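Local coordinates for uncharacterized protein MJ0327 (PDB 2QTD), which is of unknown function but, as a member of the dinitrogenase iron-molybdenum cofactor family with a ribonuclease H-like fold, may bind or carry such a cofactor, at residues A[38-43]-A[53-58]; A[18-21]-A[25-28]; A[9-14]-A[85-90]; A[78-83]-A[92-97]. One frame throughout, in Å; residues are numbered along the deposited sequence.

Contact 1 of 4, residues A[38-43]-A[53-58]; sequences STKVIF and VKENVN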
# COMPACT_ATOMS: atom_id res chain seq x y z
N SER A 38 -12.76 -0.62 6.49
CA SER A 38 -12.50 0.75 6.84
C SER A 38 -11.31 1.33 6.08
O SER A 38 -10.51 0.59 5.47
CB SER A 38 -12.21 0.84 8.34
OG SER A 38 -10.94 0.29 8.58
N THR A 39 -11.20 2.66 6.13
CA THR A 39 -10.17 3.40 5.46
C THR A 39 -9.69 4.55 6.33
O THR A 39 -10.41 5.05 7.19
CB THR A 39 -10.63 3.97 4.07
OG1 THR A 39 -11.62 4.98 4.25
CG2 THR A 39 -11.15 2.78 3.13
N LYS A 40 -8.46 4.97 6.09
CA LYS A 40 -7.85 6.05 6.80
C LYS A 40 -6.75 6.70 5.91
O LYS A 40 -5.99 6.00 5.22
CB LYS A 40 -7.25 5.52 8.10
CG LYS A 40 -6.67 6.61 8.97
CD LYS A 40 -6.42 6.15 10.39
CE LYS A 40 -5.16 5.35 10.53
NZ LYS A 40 -4.66 5.27 11.95
N VAL A 41 -6.69 8.04 5.94
CA VAL A 41 -5.65 8.81 5.26
C VAL A 41 -4.50 9.15 6.19
O VAL A 41 -4.73 9.69 7.28
CB VAL A 41 -6.26 10.08 4.74
CG1 VAL A 41 -5.21 11.03 4.19
CG2 VAL A 41 -7.34 9.71 3.71
N ILE A 42 -3.29 8.83 5.76
CA ILE A 42 -2.06 9.29 6.44
C ILE A 42 -1.27 10.13 5.43
O ILE A 42 -0.79 9.60 4.42
CB ILE A 42 -1.20 8.12 7.01
CG1 ILE A 42 -1.94 7.28 8.09
CG2 ILE A 42 0.10 8.68 7.58
CD1 ILE A 42 -1.12 6.14 8.72
N PHE A 43 -1.14 11.42 5.67
CA PHE A 43 -0.38 12.27 4.72
C PHE A 43 1.09 11.88 4.68
O PHE A 43 1.65 11.47 5.68
CB PHE A 43 -0.61 13.76 5.00
CG PHE A 43 -2.00 14.20 4.62
CD1 PHE A 43 -2.41 14.12 3.29
CD2 PHE A 43 -2.90 14.63 5.59
CE1 PHE A 43 -3.68 14.51 2.91
CE2 PHE A 43 -4.20 15.02 5.23
CZ PHE A 43 -4.60 14.94 3.89
N VAL A 53 4.79 3.39 9.67
CA VAL A 53 5.47 2.30 10.34
C VAL A 53 4.67 1.81 11.57
O VAL A 53 4.57 0.61 11.79
CB VAL A 53 6.95 2.69 10.75
CG1 VAL A 53 7.62 1.58 11.55
CG2 VAL A 53 7.75 3.02 9.53
N LYS A 54 4.11 2.74 12.34
CA LYS A 54 3.33 2.42 13.54
C LYS A 54 2.02 1.64 13.27
O LYS A 54 1.50 0.93 14.15
CB LYS A 54 3.01 3.70 14.33
CG LYS A 54 4.22 4.41 14.95
CD LYS A 54 3.75 5.58 15.83
N GLU A 55 1.47 1.78 12.06
CA GLU A 55 0.24 1.06 11.65
C GLU A 55 0.39 -0.45 11.59
O GLU A 55 -0.60 -1.17 11.72
CB GLU A 55 -0.19 1.56 10.24
CG GLU A 55 -0.82 2.93 10.19
CD GLU A 55 -2.17 2.97 10.93
OE1 GLU A 55 -2.99 2.00 10.84
OE2 GLU A 55 -2.38 3.97 11.62
N ASN A 56 1.62 -0.91 11.40
CA ASN A 56 1.92 -2.36 11.39
C ASN A 56 1.08 -3.08 10.31
O ASN A 56 0.37 -4.06 10.58
CB ASN A 56 1.71 -2.96 12.78
CG ASN A 56 2.37 -4.31 12.96
OD1 ASN A 56 3.32 -4.66 12.23
ND2 ASN A 56 1.92 -5.07 13.96
N VAL A 57 1.16 -2.54 9.10
CA VAL A 57 0.37 -3.04 7.97
C VAL A 57 0.89 -4.43 7.58
O VAL A 57 2.03 -4.82 7.92
CB VAL A 57 0.30 -2.05 6.75
CG1 VAL A 57 -0.24 -0.67 7.19
CG2 VAL A 57 1.65 -1.94 6.00
N ASN A 58 0.06 -5.21 6.93
CA ASN A 58 0.46 -6.51 6.40
C ASN A 58 1.11 -6.39 5.01
O ASN A 58 1.91 -7.26 4.62
CB ASN A 58 -0.74 -7.48 6.34
CG ASN A 58 -1.41 -7.69 7.68
OD1 ASN A 58 -2.39 -7.02 8.03
ND2 ASN A 58 -0.87 -8.63 8.47

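Contact 2 of 4, residues A[18-21]-A[25-28]; sequences NSFE and YFLI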
# COMPACT_ATOMS: atom_id res chain seq x y z
N ASN A 18 2.76 7.60 -8.62
CA ASN A 18 3.89 7.01 -9.37
C ASN A 18 4.86 6.24 -8.49
O ASN A 18 5.47 5.27 -8.97
CB ASN A 18 4.67 8.09 -10.12
CG ASN A 18 3.89 8.71 -11.29
OD1 ASN A 18 2.82 8.25 -11.68
ND2 ASN A 18 4.45 9.77 -11.85
N SER A 19 5.00 6.65 -7.23
CA SER A 19 5.85 5.94 -6.26
C SER A 19 5.37 6.04 -4.84
O SER A 19 4.51 6.88 -4.47
CB SER A 19 7.30 6.46 -6.39
OG SER A 19 7.50 7.67 -5.73
N PHE A 20 5.92 5.15 -4.03
CA PHE A 20 5.73 5.15 -2.60
C PHE A 20 6.22 6.47 -2.04
O PHE A 20 5.61 7.01 -1.10
CB PHE A 20 6.49 3.95 -1.99
CG PHE A 20 6.31 3.77 -0.53
CD1 PHE A 20 5.20 3.09 -0.05
CD2 PHE A 20 7.24 4.25 0.38
CE1 PHE A 20 5.03 2.86 1.31
CE2 PHE A 20 7.06 4.05 1.73
CZ PHE A 20 5.95 3.37 2.20
N GLU A 21 7.29 7.00 -2.62
CA GLU A 21 7.94 8.21 -2.10
C GLU A 21 7.20 9.50 -2.49
O GLU A 21 7.16 10.42 -1.69
CB GLU A 21 9.41 8.27 -2.52
CG GLU A 21 10.26 7.14 -1.92
CD GLU A 21 10.04 5.77 -2.57
OE1 GLU A 21 9.64 5.70 -3.73
OE2 GLU A 21 10.23 4.75 -1.89
N TYR A 25 -0.58 10.90 -0.06
CA TYR A 25 -0.99 10.21 1.18
C TYR A 25 -0.97 8.72 0.98
O TYR A 25 -0.95 8.26 -0.17
CB TYR A 25 -2.38 10.66 1.68
CG TYR A 25 -3.55 10.23 0.82
CD1 TYR A 25 -3.89 10.94 -0.31
CD2 TYR A 25 -4.35 9.15 1.14
CE1 TYR A 25 -4.98 10.57 -1.12
CE2 TYR A 25 -5.44 8.77 0.32
CZ TYR A 25 -5.74 9.48 -0.79
OH TYR A 25 -6.80 9.16 -1.62
N PHE A 26 -0.93 7.99 2.11
CA PHE A 26 -1.10 6.55 2.21
C PHE A 26 -2.53 6.31 2.62
O PHE A 26 -3.04 6.92 3.60
CB PHE A 26 -0.16 5.93 3.23
CG PHE A 26 1.27 6.31 3.03
CD1 PHE A 26 1.98 5.75 1.98
CD2 PHE A 26 1.89 7.20 3.88
CE1 PHE A 26 3.32 6.10 1.78
CE2 PHE A 26 3.24 7.55 3.69
CZ PHE A 26 3.93 7.01 2.64
N LEU A 27 -3.24 5.53 1.80
CA LEU A 27 -4.55 5.01 2.15
C LEU A 27 -4.38 3.69 2.92
O LEU A 27 -3.85 2.70 2.37
CB LEU A 27 -5.41 4.84 0.90
CG LEU A 27 -6.85 4.29 1.11
CD1 LEU A 27 -7.70 5.31 1.87
CD2 LEU A 27 -7.48 4.03 -0.23
N ILE A 28 -4.83 3.66 4.19
CA ILE A 28 -4.76 2.46 5.01
C ILE A 28 -6.13 1.78 4.94
O ILE A 28 -7.14 2.33 5.37
CB ILE A 28 -4.33 2.77 6.47
CG1 ILE A 28 -3.09 3.66 6.57
CG2 ILE A 28 -4.14 1.50 7.25
CD1 ILE A 28 -1.89 3.18 5.79

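Contact 3 of 4, residues A[9-14]-A[85-90]; sequences ISMDVD and DDVDKN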
# COMPACT_ATOMS: atom_id res chain seq x y z
N ILE A 9 -1.75 1.77 0.67
CA ILE A 9 -1.70 2.12 -0.78
C ILE A 9 -1.19 3.52 -0.97
O ILE A 9 -1.74 4.48 -0.39
CB ILE A 9 -3.08 1.96 -1.45
CG1 ILE A 9 -3.69 0.62 -1.03
CG2 ILE A 9 -2.93 2.18 -3.01
CD1 ILE A 9 -5.00 0.26 -1.58
N SER A 10 -0.19 3.67 -1.84
CA SER A 10 0.40 4.99 -2.09
C SER A 10 -0.51 5.76 -3.05
O SER A 10 -0.67 5.38 -4.20
CB SER A 10 1.78 4.77 -2.67
OG SER A 10 1.71 4.06 -3.89
N MSE A 11 -1.10 6.86 -2.56
CA MSE A 11 -2.14 7.59 -3.29
C MSE A 11 -1.80 9.05 -3.64
O MSE A 11 -1.24 9.81 -2.85
CB MSE A 11 -3.46 7.60 -2.48
CG MSE A 11 -4.10 6.23 -2.31
SE MSE A 11 -4.69 5.51 -4.03
CE MSE A 11 -5.93 6.94 -4.70
N ASP A 12 -2.16 9.43 -4.86
CA ASP A 12 -2.36 10.86 -5.22
C ASP A 12 -3.85 11.17 -5.08
O ASP A 12 -4.66 10.28 -4.86
CB ASP A 12 -1.88 11.15 -6.64
CG ASP A 12 -0.37 11.19 -6.77
OD1 ASP A 12 0.38 11.26 -5.76
OD2 ASP A 12 0.09 11.19 -7.91
N VAL A 13 -4.24 12.43 -5.22
CA VAL A 13 -5.65 12.77 -5.00
C VAL A 13 -6.58 12.06 -5.99
O VAL A 13 -7.66 11.67 -5.60
CB VAL A 13 -5.95 14.31 -4.95
CG1 VAL A 13 -5.16 14.96 -3.84
CG2 VAL A 13 -5.72 15.01 -6.30
N ASP A 14 -6.09 11.84 -7.22
CA ASP A 14 -6.90 11.30 -8.34
C ASP A 14 -6.61 9.85 -8.75
O ASP A 14 -7.35 9.29 -9.55
CB ASP A 14 -6.81 12.25 -9.56
CG ASP A 14 -5.35 12.66 -9.94
OD1 ASP A 14 -4.41 12.41 -9.15
OD2 ASP A 14 -5.17 13.30 -11.00
N ASP A 85 -4.03 2.73 -12.49
CA ASP A 85 -4.27 3.93 -11.64
C ASP A 85 -5.39 3.79 -10.60
O ASP A 85 -5.50 4.62 -9.68
CB ASP A 85 -4.68 5.12 -12.57
CG ASP A 85 -3.53 5.75 -13.32
OD1 ASP A 85 -2.35 5.47 -13.03
OD2 ASP A 85 -3.81 6.57 -14.22
N ASP A 86 -6.23 2.76 -10.73
CA ASP A 86 -7.51 2.71 -10.02
C ASP A 86 -7.35 1.91 -8.72
O ASP A 86 -7.08 0.71 -8.74
CB ASP A 86 -8.57 2.12 -10.96
CG ASP A 86 -9.97 2.15 -10.39
OD1 ASP A 86 -10.21 1.64 -9.30
OD2 ASP A 86 -10.87 2.64 -11.10
N VAL A 87 -7.53 2.60 -7.58
CA VAL A 87 -7.37 1.98 -6.27
C VAL A 87 -8.40 0.88 -6.00
O VAL A 87 -8.06 -0.15 -5.42
CB VAL A 87 -7.32 3.04 -5.14
CG1 VAL A 87 -8.67 3.77 -4.94
CG2 VAL A 87 -6.82 2.38 -3.85
N ASP A 88 -9.64 1.05 -6.44
CA ASP A 88 -10.64 0.01 -6.16
C ASP A 88 -10.35 -1.25 -6.95
O ASP A 88 -10.46 -2.36 -6.38
CB ASP A 88 -12.06 0.49 -6.41
CG ASP A 88 -12.44 1.69 -5.54
OD1 ASP A 88 -12.07 1.73 -4.37
OD2 ASP A 88 -13.13 2.59 -6.08
N LYS A 89 -10.00 -1.09 -8.23
CA LYS A 89 -9.58 -2.22 -9.08
C LYS A 89 -8.42 -2.97 -8.46
O LYS A 89 -8.43 -4.19 -8.40
CB LYS A 89 -9.17 -1.74 -10.48
CG LYS A 89 -8.81 -2.86 -11.44
N ASN A 90 -7.44 -2.22 -7.98
CA ASN A 90 -6.29 -2.83 -7.29
C ASN A 90 -6.55 -3.54 -5.96
O ASN A 90 -5.95 -4.57 -5.70
CB ASN A 90 -5.14 -1.84 -7.16
CG ASN A 90 -4.35 -1.74 -8.47
OD1 ASN A 90 -3.39 -2.49 -8.66
ND2 ASN A 90 -4.79 -0.83 -9.39

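Contact 4 of 4, residues A[78-83]-A[92-97]; sequences EIYHAE and SLFIEG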
# COMPACT_ATOMS: atom_id res chain seq x y z
N GLU A 78 5.02 -7.49 2.94
CA GLU A 78 5.01 -7.88 1.54
C GLU A 78 4.58 -6.69 0.71
O GLU A 78 3.62 -6.04 1.05
CB GLU A 78 4.05 -9.02 1.36
CG GLU A 78 4.49 -10.23 2.19
CD GLU A 78 3.52 -11.35 2.09
OE1 GLU A 78 2.31 -11.09 2.29
OE2 GLU A 78 3.98 -12.49 1.79
N ILE A 79 5.28 -6.43 -0.39
CA ILE A 79 5.12 -5.23 -1.21
C ILE A 79 4.66 -5.69 -2.58
O ILE A 79 5.34 -6.49 -3.24
CB ILE A 79 6.42 -4.38 -1.30
CG1 ILE A 79 6.92 -4.06 0.13
CG2 ILE A 79 6.16 -3.13 -2.08
CD1 ILE A 79 8.19 -3.32 0.18
N TYR A 80 3.50 -5.19 -3.00
CA TYR A 80 2.84 -5.66 -4.23
C TYR A 80 2.80 -4.54 -5.24
O TYR A 80 2.67 -3.36 -4.88
CB TYR A 80 1.43 -6.13 -3.95
CG TYR A 80 1.38 -7.39 -3.15
CD1 TYR A 80 1.49 -8.61 -3.77
CD2 TYR A 80 1.36 -7.33 -1.77
CE1 TYR A 80 1.47 -9.78 -3.03
CE2 TYR A 80 1.37 -8.50 -1.02
CZ TYR A 80 1.43 -9.71 -1.65
OH TYR A 80 1.42 -10.88 -0.92
N HIS A 81 2.89 -4.89 -6.52
CA HIS A 81 2.92 -3.91 -7.59
C HIS A 81 1.51 -3.61 -8.11
O HIS A 81 0.77 -4.52 -8.52
CB HIS A 81 3.77 -4.42 -8.74
CG HIS A 81 4.03 -3.37 -9.78
ND1 HIS A 81 3.42 -3.40 -11.02
CD2 HIS A 81 4.79 -2.26 -9.75
CE1 HIS A 81 3.80 -2.34 -11.71
NE2 HIS A 81 4.63 -1.63 -10.96
N ALA A 82 1.11 -2.35 -8.05
CA ALA A 82 -0.16 -1.90 -8.61
C ALA A 82 -0.20 -2.02 -10.11
O ALA A 82 0.83 -1.85 -10.78
CB ALA A 82 -0.43 -0.46 -8.23
N GLU A 83 -1.40 -2.32 -10.63
CA GLU A 83 -1.66 -2.43 -12.06
C GLU A 83 -2.65 -1.36 -12.48
O GLU A 83 -3.83 -1.44 -12.14
CB GLU A 83 -2.18 -3.83 -12.36
CG GLU A 83 -1.13 -4.89 -11.94
CD GLU A 83 -1.58 -6.32 -12.16
OE1 GLU A 83 -2.70 -6.56 -12.67
OE2 GLU A 83 -0.78 -7.21 -11.82
N SER A 92 -9.43 -4.96 -5.32
CA SER A 92 -10.05 -6.19 -5.82
C SER A 92 -9.01 -7.22 -6.30
O SER A 92 -9.10 -8.41 -5.95
CB SER A 92 -11.04 -5.91 -6.96
OG SER A 92 -12.07 -5.03 -6.54
N LEU A 93 -8.05 -6.78 -7.13
CA LEU A 93 -6.97 -7.65 -7.61
C LEU A 93 -6.15 -8.24 -6.46
O LEU A 93 -5.79 -9.42 -6.48
CB LEU A 93 -6.07 -6.90 -8.60
CG LEU A 93 -6.67 -6.59 -9.98
CD1 LEU A 93 -5.76 -5.59 -10.74
CD2 LEU A 93 -6.86 -7.86 -10.80
N PHE A 94 -5.90 -7.42 -5.44
CA PHE A 94 -5.16 -7.84 -4.24
C PHE A 94 -5.88 -9.00 -3.54
O PHE A 94 -5.32 -10.06 -3.29
CB PHE A 94 -4.93 -6.65 -3.28
CG PHE A 94 -4.26 -7.04 -2.01
CD1 PHE A 94 -2.89 -7.18 -1.95
CD2 PHE A 94 -5.00 -7.36 -0.88
CE1 PHE A 94 -2.26 -7.58 -0.78
CE2 PHE A 94 -4.38 -7.79 0.29
CZ PHE A 94 -2.99 -7.86 0.33
N ILE A 95 -7.15 -8.76 -3.26
CA ILE A 95 -8.00 -9.76 -2.58
C ILE A 95 -8.08 -11.05 -3.37
O ILE A 95 -7.98 -12.13 -2.78
CB ILE A 95 -9.40 -9.21 -2.31
CG1 ILE A 95 -9.31 -8.11 -1.26
CG2 ILE A 95 -10.36 -10.33 -1.83
CD1 ILE A 95 -10.59 -7.31 -0.99
N GLU A 96 -8.17 -10.93 -4.69
CA GLU A 96 -8.21 -12.08 -5.60
C GLU A 96 -6.89 -12.87 -5.74
O GLU A 96 -6.88 -13.97 -6.34
CB GLU A 96 -8.67 -11.61 -7.00
CG GLU A 96 -10.15 -11.21 -7.04
CD GLU A 96 -10.56 -10.43 -8.30
OE1 GLU A 96 -9.71 -10.02 -9.12
OE2 GLU A 96 -11.79 -10.23 -8.48
N GLY A 97 -5.80 -12.33 -5.20
CA GLY A 97 -4.51 -12.96 -5.28
C GLY A 97 -3.78 -12.74 -6.59
O GLY A 97 -2.83 -13.48 -6.87

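Contact 1 of 4, residues A[38-43]-A[53-58]
Glu55 faces two side chains of the edge strand at once: its carboxylate meets the ammonium of Lys40 and its CG lies against the CD1 methyl of Ile42. Of the three it gives up the most surface. The salt bridge is short, Lys40 NZ to Glu55 OE2 2.6 Å, and the nitrogen comes to that oxygen on its syn side, 30° out of the carboxylate plane. Lys40 reaches it with CG anti to the backbone N (chi1 -176°) and a bend at chi3, which also brings CE to 3.3 Å from Glu55 OE2. Like the lysine, Ile42 comes head-on from the strand side; its CD1 is 3.5 Å from Glu55 CG, so the aliphatic part of the acid rests on a buried methyl. A bend at chi2 (-65°) turns the carboxylate toward the lysine while CG remains at Ile42. The other oxygen, OE1, forms a salt bridge with Lys6 of strand 5-11. A glutamine in place of Glu55 would probably leave the ammonium groups of Lys40 and Lys6 without their shared negative charge. Residues 53-58 carry the chain out of helix 46-54, with Asn56 at positive phi, toward strand 59-62, and the contact ties this connection to strand 35-43. Two lysines around one carboxylate would be expected to favour its ionised form, while its CG stays against Ile42.

Contact 2 of 4, residues A[18-21]-A[25-28]
Phe20 and Phe26 carry the whole contact, ring against ring. The aromatic pair is oblique: the planes are inclined at 41° and the centroids lie 5.1 Å apart, so neither a parallel stack nor a T-shape results. Phe26 CE1 is the leading atom, placed over one face of the Phe20 ring but offset toward its rim, 3.7 Å from Phe20 CE1. The two side chains cross at about a right angle, Phe20 with CG anti to the backbone N (chi1 -176°) and Phe26 with CG beside its own. Besides the ring, Phe26 CE1 comes to 3.8 Å from the backbone oxygen Phe20 O. Further apolar packing closes round the pair: Ile52 of helix 46-54 touches both rings, and Phe73 of helix 67-74 meets Phe20 edge-to-face. With an alanine at Phe20, the CE1 corner of Phe26 would probably lose the face it lies over, and a gap would open beside Ile52 and Phe73. Among polar interactions, the loop has a weak bond from Glu21 N to Ser19 OG, 3.2 Å. The arrangement is a hydrophobic core between sheet and helices, as expected of a ribonuclease H-like alpha/beta fold, with the loop after strand 5-11 anchored beside strand 25-32.

Contact 3 of 4, residues A[9-14]-A[85-90]
Val87, in the first turn of helix 87-95, packs against Ile9 and selenomethionine Met11, two residues of strand 5-11. This is the tight side of the contact. The CG2 methyl of Val87 lies 3.6 Å from Ile9 CD1, while the selenium of Met11 sits 3.8 Å from Val87 CB, its chain crossing that of the valine at about a right angle. Bends at chi2 and chi3 turn SE and CE of Met11 toward the valine. In Val87, CG1 stands between the backbone N and the carbonyl carbon (chi1 68°), and CG2, anti to the N, is the branch that reaches Ile9. Leu27 of strand 25-32 also touches both Val87 and Met11. The other side is loose and acidic: Asp85, Asp86 and Asp88 are exposed, and Asp85 OD1 forms a salt bridge with Lys63. Within residues 85-90 the helix start is capped. Asp86 is the N-cap: its OD1 accepts from Lys89 N at 2.9 Å, met from above the carboxylate plane. Asp86 O takes two donors from Asn90, the backbone N at 3.0 Å and ND2 at 2.8 Å, the latter nearly straight at 175° and in the asparagine amide plane. The first turn is thus capped by Asp86 and Asn90, whose OD1 also takes Glu83 N, while across 9-14 and 85-90 the touching groups are apolar.

Contact 4 of 4, residues A[78-83]-A[92-97]
Leu93 and Phe94, adjacent on helix 87-95, each meet one residue of 78-83. Leu93 comes first, with its CD1 methyl 3.7 Å from Glu83 OE1. This is a van der Waals touch of methyl on carboxylate oxygen, the extended, exposed glutamate crossing the leucine at about a right angle. Phe94 follows and makes the more buried part of the contact. It points an edge at the face of the Tyr80 ring, the planes standing at 84° and the centroids 5.4 Å apart, a T-shaped pair. Phe94 CE1 is 3.8 Å from Tyr80 CE2, and Phe94 CD1 stands over the tyrosine face, offset from its centre; Tyr80 CD2 lies in the plane of the phenylalanine ring. Phe94 is carried there with CG anti to the backbone N (chi1 177°). The hydroxyl of Tyr80 makes a weak bond, 3.3 Å, to Glu78 OE1 on the same strand. Further on, Glu96 N bonds to Ser92 O and Gly97 N to Phe94 O, each at 3.0 Å. Gly97, the first residue to leave helical angles, adopts positive phi (82°) in a Schellman motif; such a phi favours glycine. Strand 78-81 is an edge of the sheet, next to strand 59-62, and helix 87-95 lies over the sheet, Phe94 also packing on Ile61 of that neighbour, on Met5 and Val7 of strand 5-11, and on Ile31 of strand 25-32.

How the contacts relate
All four contacts reach one mixed sheet, ordered 35-43, 25-32, 5-11, 59-62, 78-81, with contacts 1 and 4 at its two edge strands, their centres about 17 Å apart. Contacts 2 and 3 lie between, centres about 9 Å apart, on neighbouring strands 25-32 and 5-11. Contact 2 also adjoins contact 1 through backbone bonds between strands 25-32 and 35-43. Contacts 3 and 4 share helix 87-95, and Asn90 OD1 of the former accepts from Glu83 N of the latter. Along the chain, contact 2 closes before contact 1 opens, contact 3 spans both, and contact 4 interleaves with contact 3. Helix 87-95 packs on strand 5-11 and edge strand 78-81, joining first strand to last.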